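Local coordinates for protein putative Glycosidase (Bacteroides thetaiotaomicron, PDB 3R67) that is a putative glycosidase, probably a five-bladed beta-propeller of the beta-fructosidase-like superfamily, whose own function is not established, at residues P10-W14 and T255-L260; V27-T33 and A45-T51; D274-T278 and K303-I307; Q333-L337 and V348-F354. One frame throughout, in Å; residues are numbered along the deposited sequence.

Contact 1 of 4, residues P10-W14 and T255-L260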
loop_
_atom_site.group_PDB
_atom_site.type_symbol
_atom_site.label_atom_id
_atom_site.label_comp_id
_atom_site.label_asym_id
_atom_site.label_seq_id
_atom_site.Cartn_x
_atom_site.Cartn_y
_atom_site.Cartn_z
ATOM N N PRO A 10 -22.763 -3.508 5.111
ATOM C CA PRO A 10 -23.057 -3.039 6.483
ATOM C C PRO A 10 -22.653 -1.571 6.652
ATOM O O PRO A 10 -21.742 -1.114 5.977
ATOM C CB PRO A 10 -22.238 -3.975 7.376
ATOM C CG PRO A 10 -21.266 -4.639 6.467
ATOM C CD PRO A 10 -21.854 -4.667 5.116
ATOM N N ASP A 11 -23.358 -0.827 7.504
ATOM C CA ASP A 11 -23.174 0.614 7.671
ATOM C C ASP A 11 -21.772 0.974 8.223
ATOM O O ASP A 11 -21.385 2.137 8.089
ATOM C CB ASP A 11 -24.253 1.217 8.589
ATOM C CG ASP A 11 -24.160 0.768 10.025
ATOM O OD1 ASP A 11 -24.358 -0.443 10.284
ATOM O OD2 ASP A 11 -23.863 1.618 10.893
ATOM N N TRP A 12 -20.994 0.009 8.787
ATOM C CA TRP A 12 -19.618 0.302 9.249
ATOM C C TRP A 12 -18.640 0.487 8.054
ATOM O O TRP A 12 -17.556 1.054 8.223
ATOM C CB TRP A 12 -19.073 -0.795 10.189
ATOM C CG TRP A 12 -19.025 -2.192 9.623
ATOM C CD1 TRP A 12 -19.916 -3.188 9.857
ATOM C CD2 TRP A 12 -18.006 -2.762 8.784
ATOM N NE1 TRP A 12 -19.512 -4.345 9.236
ATOM C CE2 TRP A 12 -18.365 -4.101 8.537
ATOM C CE3 TRP A 12 -16.823 -2.270 8.209
ATOM C CZ2 TRP A 12 -17.600 -4.947 7.718
ATOM C CZ3 TRP A 12 -16.084 -3.104 7.383
ATOM C CH2 TRP A 12 -16.464 -4.430 7.159
ATOM N N ALA A 13 -19.001 -0.045 6.876
ATOM C CA ALA A 13 -18.154 -0.024 5.680
ATOM C C ALA A 13 -18.215 1.299 4.963
ATOM O O ALA A 13 -19.264 1.933 4.888
ATOM C CB ALA A 13 -18.588 -1.129 4.723
ATOM N N TRP A 14 -17.085 1.696 4.406
ATOM C CA TRP A 14 -16.926 2.877 3.533
ATOM C C TRP A 14 -16.975 2.384 2.099
ATOM O O TRP A 14 -15.933 2.173 1.482
ATOM C CB TRP A 14 -15.623 3.624 3.852
ATOM C CG TRP A 14 -15.518 4.223 5.220
ATOM C CD1 TRP A 14 -16.419 4.134 6.245
ATOM C CD2 TRP A 14 -14.428 5.002 5.712
ATOM N NE1 TRP A 14 -15.959 4.824 7.342
ATOM C CE2 TRP A 14 -14.737 5.365 7.045
ATOM C CE3 TRP A 14 -13.208 5.423 5.155
ATOM C CZ2 TRP A 14 -13.889 6.168 7.820
ATOM C CZ3 TRP A 14 -12.355 6.189 5.937
ATOM C CH2 TRP A 14 -12.694 6.542 7.258
ATOM N N THR A 255 -12.398 4.137 13.372
ATOM C CA THR A 255 -13.716 4.735 13.133
ATOM C C THR A 255 -14.538 4.624 14.417
ATOM O O THR A 255 -14.081 4.003 15.379
ATOM C CB THR A 255 -14.426 4.074 11.936
ATOM O OG1 THR A 255 -14.908 2.780 12.318
ATOM C CG2 THR A 255 -13.563 4.025 10.662
ATOM N N ASP A 256 -15.762 5.186 14.427
ATOM C CA ASP A 256 -16.662 5.108 15.580
ATOM C C ASP A 256 -17.097 3.634 15.854
ATOM O O ASP A 256 -17.499 3.333 16.979
ATOM C CB ASP A 256 -17.911 6.008 15.367
ATOM C CG ASP A 256 -18.726 5.743 14.102
ATOM O OD1 ASP A 256 -18.119 5.403 13.056
ATOM O OD2 ASP A 256 -19.959 5.981 14.124
ATOM N N LYS A 257 -16.975 2.730 14.851
ATOM C CA LYS A 257 -17.389 1.319 14.968
ATOM C C LYS A 257 -16.226 0.344 15.270
ATOM O O LYS A 257 -16.476 -0.822 15.563
ATOM C CB LYS A 257 -18.061 0.850 13.666
ATOM C CG LYS A 257 -19.265 1.663 13.197
ATOM C CD LYS A 257 -20.455 1.609 14.101
ATOM C CE LYS A 257 -21.566 2.350 13.402
ATOM N NZ LYS A 257 -22.854 2.235 14.103
ATOM N N GLY A 258 -14.994 0.815 15.164
ATOM C CA GLY A 258 -13.800 0.007 15.344
ATOM C C GLY A 258 -12.739 0.370 14.321
ATOM O O GLY A 258 -12.875 1.377 13.611
ATOM N N ILE A 259 -11.668 -0.444 14.234
ATOM C CA ILE A 259 -10.564 -0.205 13.306
ATOM C C ILE A 259 -10.949 -0.739 11.947
ATOM O O ILE A 259 -11.195 -1.946 11.795
ATOM C CB ILE A 259 -9.232 -0.831 13.822
ATOM C CG1 ILE A 259 -8.805 -0.186 15.160
ATOM C CG2 ILE A 259 -8.110 -0.704 12.760
ATOM C CD1 ILE A 259 -7.657 -0.896 15.899
ATOM N N LEU A 260 -10.974 0.147 10.942
ATOM C CA LEU A 260 -11.316 -0.239 9.577
ATOM C C LEU A 260 -10.049 -0.536 8.774
ATOM O O LEU A 260 -9.158 0.304 8.653
ATOM C CB LEU A 260 -12.148 0.858 8.893
ATOM C CG LEU A 260 -12.657 0.586 7.479
ATOM C CD1 LEU A 260 -13.570 -0.633 7.429
ATOM C CD2 LEU A 260 -13.358 1.797 6.908
HETATM O O HOH W 1 -16.857 2.161 10.508
HETATM O O HOH W 2 -17.805 4.536 10.206
#

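Contact 2 of 4, residues V27-T33 and A45-T51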
loop_
_atom_site.group_PDB
_atom_site.type_symbol
_atom_site.label_atom_id
_atom_site.label_comp_id
_atom_site.label_asym_id
_atom_site.label_seq_id
_atom_site.Cartn_x
_atom_site.Cartn_y
_atom_site.Cartn_z
ATOM N N VAL A 27 -1.719 9.374 -12.659
ATOM C CA VAL A 27 -0.295 9.152 -12.957
ATOM C C VAL A 27 -0.202 8.057 -14.016
ATOM O O VAL A 27 -0.821 7.002 -13.882
ATOM C CB VAL A 27 0.600 8.816 -11.713
ATOM C CG1 VAL A 27 2.085 8.773 -12.102
ATOM C CG2 VAL A 27 0.407 9.824 -10.584
ATOM N N SER A 28 0.576 8.315 -15.053
ATOM C CA SER A 28 0.834 7.435 -16.201
ATOM C C SER A 28 2.323 7.397 -16.486
ATOM O O SER A 28 2.997 8.329 -16.078
ATOM C CB SER A 28 0.064 7.910 -17.443
ATOM O OG SER A 28 -1.335 7.943 -17.240
ATOM N N PRO A 29 2.879 6.362 -17.177
ATOM C CA PRO A 29 4.313 6.384 -17.483
ATOM C C PRO A 29 4.716 7.594 -18.348
ATOM O O PRO A 29 3.941 8.069 -19.181
ATOM C CB PRO A 29 4.543 5.076 -18.254
ATOM C CG PRO A 29 3.383 4.273 -18.030
ATOM C CD PRO A 29 2.237 5.161 -17.739
ATOM N N ASP A 30 5.919 8.110 -18.102
ATOM C CA ASP A 30 6.520 9.198 -18.854
ATOM C C ASP A 30 7.864 8.699 -19.366
ATOM O O ASP A 30 8.756 8.403 -18.567
ATOM C CB ASP A 30 6.642 10.479 -18.002
ATOM C CG ASP A 30 6.977 11.743 -18.783
ATOM O OD1 ASP A 30 7.656 11.637 -19.832
ATOM O OD2 ASP A 30 6.615 12.853 -18.307
ATOM N N THR A 31 7.981 8.547 -20.692
ATOM C CA THR A 31 9.183 8.015 -21.330
ATOM C C THR A 31 10.265 9.103 -21.527
ATOM O O THR A 31 11.403 8.754 -21.835
ATOM C CB THR A 31 8.828 7.381 -22.696
ATOM O OG1 THR A 31 8.267 8.375 -23.544
ATOM C CG2 THR A 31 7.861 6.188 -22.573
ATOM N N THR A 32 9.937 10.397 -21.303
ATOM C CA THR A 32 10.877 11.511 -21.526
ATOM C C THR A 32 11.665 11.906 -20.270
ATOM O O THR A 32 12.675 12.590 -20.403
ATOM C CB THR A 32 10.136 12.756 -22.030
ATOM O OG1 THR A 32 9.311 13.273 -20.977
ATOM C CG2 THR A 32 9.312 12.488 -23.296
ATOM N N THR A 33 11.202 11.539 -19.060
ATOM C CA THR A 33 11.929 11.927 -17.844
ATOM C C THR A 33 13.123 10.993 -17.629
ATOM O O THR A 33 13.072 9.805 -17.959
ATOM C CB THR A 33 11.019 11.950 -16.633
ATOM O OG1 THR A 33 10.421 10.668 -16.507
ATOM C CG2 THR A 33 9.963 13.050 -16.708
ATOM N N ALA A 45 15.469 6.083 -17.733
ATOM C CA ALA A 45 14.072 6.492 -17.927
ATOM C C ALA A 45 13.255 5.715 -16.896
ATOM O O ALA A 45 12.632 4.692 -17.197
ATOM C CB ALA A 45 13.647 6.223 -19.366
ATOM N N TRP A 46 13.357 6.171 -15.641
ATOM C CA TRP A 46 12.931 5.544 -14.403
ATOM C C TRP A 46 11.388 5.339 -14.291
ATOM O O TRP A 46 10.981 4.522 -13.462
ATOM C CB TRP A 46 13.424 6.390 -13.215
ATOM C CG TRP A 46 12.810 7.759 -13.156
ATOM C CD1 TRP A 46 13.229 8.877 -13.813
ATOM C CD2 TRP A 46 11.649 8.145 -12.403
ATOM N NE1 TRP A 46 12.415 9.937 -13.513
ATOM C CE2 TRP A 46 11.428 9.517 -12.656
ATOM C CE3 TRP A 46 10.777 7.460 -11.528
ATOM C CZ2 TRP A 46 10.399 10.236 -12.034
ATOM C CZ3 TRP A 46 9.746 8.168 -10.932
ATOM C CH2 TRP A 46 9.556 9.538 -11.197
ATOM N N GLU A 47 10.552 6.017 -15.097
ATOM C CA GLU A 47 9.086 5.824 -15.032
ATOM C C GLU A 47 8.510 5.595 -16.441
ATOM O O GLU A 47 7.358 5.926 -16.696
ATOM C CB GLU A 47 8.390 7.037 -14.356
ATOM C CG GLU A 47 8.678 8.382 -15.007
ATOM C CD GLU A 47 8.002 9.606 -14.419
ATOM O OE1 GLU A 47 7.051 9.439 -13.622
ATOM O OE2 GLU A 47 8.397 10.736 -14.785
ATOM N N SER A 48 9.307 5.030 -17.347
ATOM C CA SER A 48 8.923 4.882 -18.741
ATOM C C SER A 48 8.014 3.684 -19.035
ATOM O O SER A 48 7.346 3.737 -20.079
ATOM C CB SER A 48 10.164 4.737 -19.611
ATOM O OG SER A 48 10.926 3.610 -19.218
ATOM N N SER A 49 7.963 2.624 -18.181
ATOM C CA SER A 49 7.132 1.478 -18.545
ATOM C C SER A 49 5.800 1.463 -17.790
ATOM O O SER A 49 4.764 1.274 -18.438
ATOM C CB SER A 49 7.870 0.163 -18.305
ATOM O OG SER A 49 8.244 -0.004 -16.948
ATOM N N ASP A 50 5.804 1.628 -16.448
ATOM C CA ASP A 50 4.575 1.581 -15.640
ATOM C C ASP A 50 4.698 2.412 -14.372
ATOM O O ASP A 50 5.781 2.475 -13.796
ATOM C CB ASP A 50 4.221 0.111 -15.250
ATOM C CG ASP A 50 3.889 -0.794 -16.432
ATOM O OD1 ASP A 50 2.808 -0.618 -17.038
ATOM O OD2 ASP A 50 4.758 -1.597 -16.822
ATOM N N THR A 51 3.579 3.041 -13.944
ATOM C CA THR A 51 3.451 3.864 -12.726
ATOM C C THR A 51 2.206 3.398 -11.975
ATOM O O THR A 51 1.095 3.546 -12.489
ATOM C CB THR A 51 3.407 5.362 -13.052
ATOM O OG1 THR A 51 2.274 5.592 -13.885
ATOM C CG2 THR A 51 4.690 5.878 -13.699
HETATM O O HOH W 3 11.087 7.983 -17.407
#

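Contact 3 of 4, residues D274-T278 and K303-I307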
loop_
_atom_site.group_PDB
_atom_site.type_symbol
_atom_site.label_atom_id
_atom_site.label_comp_id
_atom_site.label_asym_id
_atom_site.label_seq_id
_atom_site.Cartn_x
_atom_site.Cartn_y
_atom_site.Cartn_z
ATOM N N ASP A 274 -14.514 -16.959 -6.486
ATOM C CA ASP A 274 -15.869 -16.466 -6.751
ATOM C C ASP A 274 -15.971 -16.170 -8.256
ATOM O O ASP A 274 -15.340 -15.227 -8.737
ATOM C CB ASP A 274 -16.207 -15.227 -5.878
ATOM C CG ASP A 274 -17.668 -14.806 -5.905
ATOM O OD1 ASP A 274 -18.392 -15.215 -6.839
ATOM O OD2 ASP A 274 -18.094 -14.071 -4.988
ATOM N N THR A 275 -16.753 -16.984 -8.980
ATOM C CA THR A 275 -16.970 -16.924 -10.428
ATOM C C THR A 275 -17.616 -15.550 -10.871
ATOM O O THR A 275 -17.546 -15.227 -12.057
ATOM C CB THR A 275 -17.857 -18.126 -10.859
ATOM O OG1 THR A 275 -17.892 -18.233 -12.268
ATOM C CG2 THR A 275 -19.281 -18.062 -10.330
ATOM N N LEU A 276 -18.190 -14.755 -9.937
ATOM C CA LEU A 276 -18.793 -13.444 -10.215
ATOM C C LEU A 276 -17.735 -12.393 -10.516
ATOM O O LEU A 276 -18.038 -11.348 -11.081
ATOM C CB LEU A 276 -19.651 -12.963 -9.026
ATOM C CG LEU A 276 -20.961 -13.719 -8.797
ATOM C CD1 LEU A 276 -21.535 -13.418 -7.457
ATOM C CD2 LEU A 276 -21.964 -13.447 -9.882
ATOM N N TYR A 277 -16.498 -12.657 -10.117
ATOM C CA TYR A 277 -15.372 -11.749 -10.309
ATOM C C TYR A 277 -14.323 -12.451 -11.183
ATOM O O TYR A 277 -14.264 -13.676 -11.207
ATOM C CB TYR A 277 -14.805 -11.287 -8.945
ATOM C CG TYR A 277 -15.907 -10.677 -8.112
ATOM C CD1 TYR A 277 -16.391 -9.397 -8.395
ATOM C CD2 TYR A 277 -16.560 -11.427 -7.128
ATOM C CE1 TYR A 277 -17.502 -8.886 -7.731
ATOM C CE2 TYR A 277 -17.662 -10.917 -6.448
ATOM C CZ TYR A 277 -18.122 -9.642 -6.749
ATOM O OH TYR A 277 -19.183 -9.102 -6.071
ATOM N N THR A 278 -13.552 -11.670 -11.940
ATOM C CA THR A 278 -12.539 -12.182 -12.848
ATOM C C THR A 278 -11.500 -13.000 -12.081
ATOM O O THR A 278 -11.066 -12.609 -10.992
ATOM C CB THR A 278 -11.883 -11.008 -13.600
ATOM O OG1 THR A 278 -12.892 -10.356 -14.374
ATOM C CG2 THR A 278 -10.762 -11.450 -14.539
ATOM N N LYS A 303 -18.463 -9.503 -0.285
ATOM C CA LYS A 303 -18.364 -9.006 -1.653
ATOM C C LYS A 303 -17.454 -7.806 -1.676
ATOM O O LYS A 303 -17.442 -7.037 -0.712
ATOM C CB LYS A 303 -19.745 -8.656 -2.253
ATOM C CG LYS A 303 -20.560 -9.848 -2.690
ATOM C CD LYS A 303 -21.857 -9.409 -3.352
ATOM C CE LYS A 303 -22.380 -10.409 -4.369
ATOM N NZ LYS A 303 -22.644 -11.744 -3.784
ATOM N N PRO A 304 -16.665 -7.617 -2.750
ATOM C CA PRO A 304 -15.761 -6.451 -2.782
ATOM C C PRO A 304 -16.520 -5.121 -2.905
ATOM O O PRO A 304 -17.587 -5.102 -3.524
ATOM C CB PRO A 304 -14.903 -6.702 -4.018
ATOM C CG PRO A 304 -15.703 -7.626 -4.873
ATOM C CD PRO A 304 -16.518 -8.460 -3.957
ATOM N N PHE A 305 -15.976 -4.021 -2.317
ATOM C CA PHE A 305 -16.615 -2.701 -2.410
ATOM C C PHE A 305 -16.107 -1.958 -3.645
ATOM O O PHE A 305 -16.741 -1.015 -4.099
ATOM C CB PHE A 305 -16.374 -1.858 -1.139
ATOM C CG PHE A 305 -14.992 -1.261 -0.992
ATOM C CD1 PHE A 305 -13.948 -2.005 -0.454
ATOM C CD2 PHE A 305 -14.750 0.063 -1.335
ATOM C CE1 PHE A 305 -12.676 -1.445 -0.294
ATOM C CE2 PHE A 305 -13.471 0.620 -1.193
ATOM C CZ PHE A 305 -12.444 -0.138 -0.668
ATOM N N TYR A 306 -14.939 -2.357 -4.154
ATOM C CA TYR A 306 -14.301 -1.719 -5.295
ATOM C C TYR A 306 -13.749 -2.782 -6.232
ATOM O O TYR A 306 -13.114 -3.727 -5.779
ATOM C CB TYR A 306 -13.206 -0.783 -4.789
ATOM C CG TYR A 306 -13.007 0.392 -5.704
ATOM C CD1 TYR A 306 -13.905 1.462 -5.703
ATOM C CD2 TYR A 306 -11.916 0.451 -6.569
ATOM C CE1 TYR A 306 -13.746 2.540 -6.573
ATOM C CE2 TYR A 306 -11.728 1.542 -7.416
ATOM C CZ TYR A 306 -12.646 2.585 -7.413
ATOM O OH TYR A 306 -12.461 3.668 -8.238
ATOM N N ILE A 307 -14.055 -2.677 -7.526
ATOM C CA ILE A 307 -13.671 -3.684 -8.517
ATOM C C ILE A 307 -13.145 -3.010 -9.791
ATOM O O ILE A 307 -13.560 -1.874 -10.074
ATOM C CB ILE A 307 -14.873 -4.656 -8.871
ATOM C CG1 ILE A 307 -15.997 -3.971 -9.680
ATOM C CG2 ILE A 307 -15.431 -5.393 -7.662
ATOM C CD1 ILE A 307 -17.023 -4.976 -10.386
HETATM O O HOH W 4 -20.460 -13.181 -4.291
#

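Contact 4 of 4, residues Q333-L337 and V348-F354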
loop_
_atom_site.group_PDB
_atom_site.type_symbol
_atom_site.label_atom_id
_atom_site.label_comp_id
_atom_site.label_asym_id
_atom_site.label_seq_id
_atom_site.Cartn_x
_atom_site.Cartn_y
_atom_site.Cartn_z
ATOM N N GLN A 333 -12.713 17.472 3.785
ATOM C CA GLN A 333 -13.883 16.738 4.299
ATOM C C GLN A 333 -14.344 15.572 3.386
ATOM O O GLN A 333 -15.500 15.136 3.464
ATOM C CB GLN A 333 -15.070 17.680 4.526
ATOM C CG GLN A 333 -14.781 18.891 5.434
ATOM C CD GLN A 333 -13.739 18.692 6.511
ATOM O OE1 GLN A 333 -13.895 17.917 7.455
ATOM N NE2 GLN A 333 -12.596 19.329 6.318
ATOM N N LYS A 334 -13.424 15.002 2.614
ATOM C CA LYS A 334 -13.683 13.824 1.785
ATOM C C LYS A 334 -12.509 12.871 1.899
ATOM O O LYS A 334 -11.411 13.315 2.209
ATOM C CB LYS A 334 -13.946 14.201 0.308
ATOM C CG LYS A 334 -15.218 14.991 0.078
ATOM C CD LYS A 334 -15.384 15.285 -1.389
ATOM C CE LYS A 334 -16.626 16.087 -1.675
ATOM N NZ LYS A 334 -16.745 16.402 -3.123
ATOM N N TRP A 335 -12.742 11.571 1.649
ATOM C CA TRP A 335 -11.706 10.544 1.643
ATOM C C TRP A 335 -11.316 10.217 0.221
ATOM O O TRP A 335 -12.186 9.946 -0.617
ATOM C CB TRP A 335 -12.159 9.283 2.384
ATOM C CG TRP A 335 -12.257 9.482 3.866
ATOM C CD1 TRP A 335 -13.366 9.828 4.581
ATOM C CD2 TRP A 335 -11.188 9.345 4.817
ATOM N NE1 TRP A 335 -13.057 9.908 5.921
ATOM C CE2 TRP A 335 -11.726 9.617 6.095
ATOM C CE3 TRP A 335 -9.816 9.012 4.712
ATOM C CZ2 TRP A 335 -10.944 9.566 7.265
ATOM C CZ3 TRP A 335 -9.043 8.962 5.872
ATOM C CH2 TRP A 335 -9.610 9.215 7.129
ATOM N N TYR A 336 -10.000 10.276 -0.058
ATOM C CA TYR A 336 -9.412 10.011 -1.373
ATOM C C TYR A 336 -8.615 8.728 -1.304
ATOM O O TYR A 336 -7.691 8.619 -0.505
ATOM C CB TYR A 336 -8.536 11.203 -1.831
ATOM C CG TYR A 336 -9.347 12.457 -2.062
ATOM C CD1 TYR A 336 -9.748 13.259 -0.997
ATOM C CD2 TYR A 336 -9.727 12.837 -3.343
ATOM C CE1 TYR A 336 -10.511 14.400 -1.200
ATOM C CE2 TYR A 336 -10.471 13.993 -3.559
ATOM C CZ TYR A 336 -10.872 14.766 -2.481
ATOM O OH TYR A 336 -11.634 15.893 -2.673
ATOM N N LEU A 337 -9.015 7.745 -2.110
ATOM C CA LEU A 337 -8.414 6.408 -2.170
ATOM C C LEU A 337 -7.586 6.293 -3.445
ATOM O O LEU A 337 -8.132 6.425 -4.547
ATOM C CB LEU A 337 -9.539 5.340 -2.107
ATOM C CG LEU A 337 -9.119 3.861 -2.007
ATOM C CD1 LEU A 337 -8.395 3.575 -0.694
ATOM C CD2 LEU A 337 -10.325 2.959 -2.082
ATOM N N VAL A 348 -7.655 7.486 -8.617
ATOM C CA VAL A 348 -8.270 7.915 -7.361
ATOM C C VAL A 348 -9.798 7.651 -7.424
ATOM O O VAL A 348 -10.416 7.703 -8.492
ATOM C CB VAL A 348 -7.944 9.424 -7.037
ATOM C CG1 VAL A 348 -8.487 10.386 -8.104
ATOM C CG2 VAL A 348 -8.434 9.831 -5.645
ATOM N N ALA A 349 -10.366 7.314 -6.259
ATOM C CA ALA A 349 -11.788 7.180 -5.949
ATOM C C ALA A 349 -12.086 8.091 -4.756
ATOM O O ALA A 349 -11.213 8.273 -3.901
ATOM C CB ALA A 349 -12.169 5.730 -5.680
ATOM N N VAL A 350 -13.272 8.716 -4.723
ATOM C CA VAL A 350 -13.623 9.673 -3.668
ATOM C C VAL A 350 -14.837 9.182 -2.907
ATOM O O VAL A 350 -15.822 8.730 -3.503
ATOM C CB VAL A 350 -13.884 11.107 -4.240
ATOM C CG1 VAL A 350 -14.124 12.127 -3.121
ATOM C CG2 VAL A 350 -12.733 11.576 -5.146
ATOM N N TYR A 351 -14.751 9.277 -1.573
ATOM C CA TYR A 351 -15.824 8.951 -0.656
ATOM C C TYR A 351 -16.158 10.192 0.157
ATOM O O TYR A 351 -15.308 10.702 0.898
ATOM C CB TYR A 351 -15.456 7.754 0.235
ATOM C CG TYR A 351 -16.307 7.563 1.466
ATOM C CD1 TYR A 351 -17.662 7.255 1.361
ATOM C CD2 TYR A 351 -15.744 7.604 2.736
ATOM C CE1 TYR A 351 -18.457 7.090 2.495
ATOM C CE2 TYR A 351 -16.522 7.411 3.879
ATOM C CZ TYR A 351 -17.881 7.150 3.751
ATOM O OH TYR A 351 -18.678 6.968 4.853
ATOM N N ASP A 352 -17.384 10.704 -0.031
ATOM C CA ASP A 352 -17.882 11.856 0.726
ATOM C C ASP A 352 -18.702 11.308 1.883
ATOM O O ASP A 352 -19.808 10.818 1.642
ATOM C CB ASP A 352 -18.675 12.844 -0.150
ATOM C CG ASP A 352 -19.129 14.115 0.542
ATOM O OD1 ASP A 352 -18.954 14.222 1.781
ATOM O OD2 ASP A 352 -19.638 15.011 -0.153
ATOM N N PRO A 353 -18.169 11.309 3.139
ATOM C CA PRO A 353 -18.949 10.718 4.239
ATOM C C PRO A 353 -20.109 11.620 4.678
ATOM O O PRO A 353 -20.922 11.177 5.482
ATOM C CB PRO A 353 -17.924 10.533 5.368
ATOM C CG PRO A 353 -16.727 11.367 5.000
ATOM C CD PRO A 353 -16.857 11.834 3.593
ATOM N N PHE A 354 -20.222 12.845 4.121
ATOM C CA PHE A 354 -21.265 13.796 4.497
ATOM C C PHE A 354 -22.163 14.070 3.267
ATOM O O PHE A 354 -22.179 15.182 2.735
ATOM C CB PHE A 354 -20.616 15.087 5.061
ATOM C CG PHE A 354 -19.472 14.830 6.024
ATOM C CD1 PHE A 354 -19.717 14.354 7.315
ATOM C CD2 PHE A 354 -18.146 15.040 5.629
ATOM C CE1 PHE A 354 -18.656 14.101 8.195
ATOM C CE2 PHE A 354 -17.081 14.773 6.503
ATOM C CZ PHE A 354 -17.339 14.314 7.780
HETATM O O HOH W 5 -17.620 16.595 2.349
#

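Contact 1 of 4, residues P10-W14 and T255-L260
Leu260 wedges its two methyls between Trp12 and Trp14, joining the N-terminal loop to the hairpin turn that links strands 245-255 and 258-266 of the propeller. With CG anti to the backbone N (chi1 -177°), the leucine fork opens onto both indoles, which it meets differently. CD2 stands over the face of Trp14, 3.6 Å from the centroid of its five-membered ring and 12° off the normal, a CH-pi contact. CD1 instead abuts the edge of Trp12 near the ring plane, 3.5 Å from Trp12 CZ3. Thr255 CG2 comes obliquely to the six-membered end of Trp14, 3.6 Å from Trp14 CZ2. The pyrrole nitrogen of Trp12 is held by Asp299, which helps fix the turn of that ring. On the solvent side Lys257 packs its CG against Trp12 CB, then bends at chi2 (-65°) to send NZ across to Asp11. Lys257 NZ and Asp11 OD2 form a salt bridge, long at 3.4 Å, whose hydrogen bond is weak. A water also joins the segments, donating to Trp12 O at 2.6 Å and to Thr255 OG1 at 2.7 Å. The same hydroxyl forms an ST turn by accepting from Lys257 N, and it donates to Gly258 O at 2.8 Å, reaching that oxygen from the face opposite to Thr255 N.

Contact 2 of 4, residues V27-T33 and A45-T51
Glu47 and Thr33 mark the tight end of this contact. The hydroxyl OG1 of Thr33 donates to the anti lone pair of Glu47 OE2 at 2.7 Å, the two side chains crossing at about a right angle. Glu47 turns CG between its backbone N and carbonyl carbon (chi1 56°) and runs extended from there, laying CG over the centre of the Trp46 ring while the carboxylate reaches Thr33. Its other oxygen, OE1, is taken by Arg97 and Tyr67, so both carboxylate oxygens are held. The backbone adds a bond from Asp30 N to Glu47 O, 3.0 Å, with the donor above the carbonyl plane. Pro29 packs closely beside it, CG lying 3.3 Å from Ser49 O, and Val27 CG1 comes within 3.8 Å of Thr51 CB. Inside the loop one water binds three backbone atoms, donating to Asp30 O and Thr33 O and accepting from Glu47 N at 3.1 Å. The solvent side is looser: exposed Thr31 lays CG2 3.5 Å from Ser48 O, and Asp30 directs its carboxylate away into its own loop, where OD1 accepts from Thr32 N and Thr32 OG1. An Asx turn thus faces a type I turn, Ala45 to Ser48, which leads through a classic bulge at Ser49 and Asp50 into strand 50-59, outermost of a four-stranded antiparallel sheet, consistent with a propeller blade.

Contact 3 of 4, residues D274-T278 and K303-I307
The ring of Tyr277 rests one face on Pro304, whose CG lies 3.8 Å from the ring centroid and 22° off the normal, a CH-pi contact. Leu276 CB covers the opposite face toward the rim, and Asp274 OD2 lies at the edge, in the ring plane. Pro304 CD slides under the phenol end, 3.4 Å from Tyr277 CZ, while Ile307 CG2 meets Tyr277 CE1 obliquely at 4.1 Å. Behind this ring the backbone makes a type I turn from Asp274 to Tyr277, overlapped by an Asx turn in which Asp274 OD1 accepts from Leu276 N at 3.1 Å. The turn belongs to the long loop between strands 258-266 and 282-289 of the propeller, and it meets the loop that follows strand 297-300. On the exposed side Lys303 passes across the tip of the tyrosine, CG lying 3.7 Å from Tyr277 OH, then bends at chi4 (59°). Its NZ donates to a water at 2.7 Å, and that water in turn donates to Asp274 OD2 at 2.6 Å.

Contact 4 of 4, residues Q333-L337 and V348-F354
Trp335 lies beside Tyr351, its partner in an antiparallel hydrogen-bonded pair, the two side chains pointing the same way. Its CB passes 3.8 Å from Tyr351 O, and CG follows at 4.1 Å from Tyr351 CD2. CD1 sits between two neighbours, 3.7 Å from Tyr351 CD2 and 3.7 Å from Pro353 CG, which meets the indole at its edge, in plane. NE1 brushes Pro353 CG at 4.1 Å, and beyond it the indole meets Phe330 and the ring of Trp14, the latter with planes at about 40°. The Trp335 and Tyr351 planes are near parallel, at 26°, but barely overlap. Val350, on the other face, sets CG1 over the Tyr336 ring, and Lys334, extended beyond CG, crosses Asp352 at a slant, NZ 4.4 Å from Asp352 OD2, beyond a salt bridge. Four backbone bonds hold the ladder, Leu337 N to Ala349 O (2.9 Å) being almost straight. Strands 334-341 and 345-351 form a beta hairpin, middle and outer strands of an antiparallel sheet consistent with a propeller blade.

In the fold
Along the chain, contact 1 ties residues 10-14 to a turn 241 residues later, and contact 2 falls within that span; contacts 3 and 4 follow. Contacts 1, 3 and 4 meet one another: Trp14 touches Trp335 and Tyr351, its backbone O touches Phe305, and Tyr306 touches Ala349. The centres of contacts 1 and 4 are about 15 Å apart. Contact 2 lies across the molecule, about 37 Å from contact 1 between centres, yet Val27 bonds through its backbone to Val346 on the hairpin strand of contact 4, as Gln18 does to Val350. The N-terminal chain thus appears to run along the last sheet, probably closing the propeller ring.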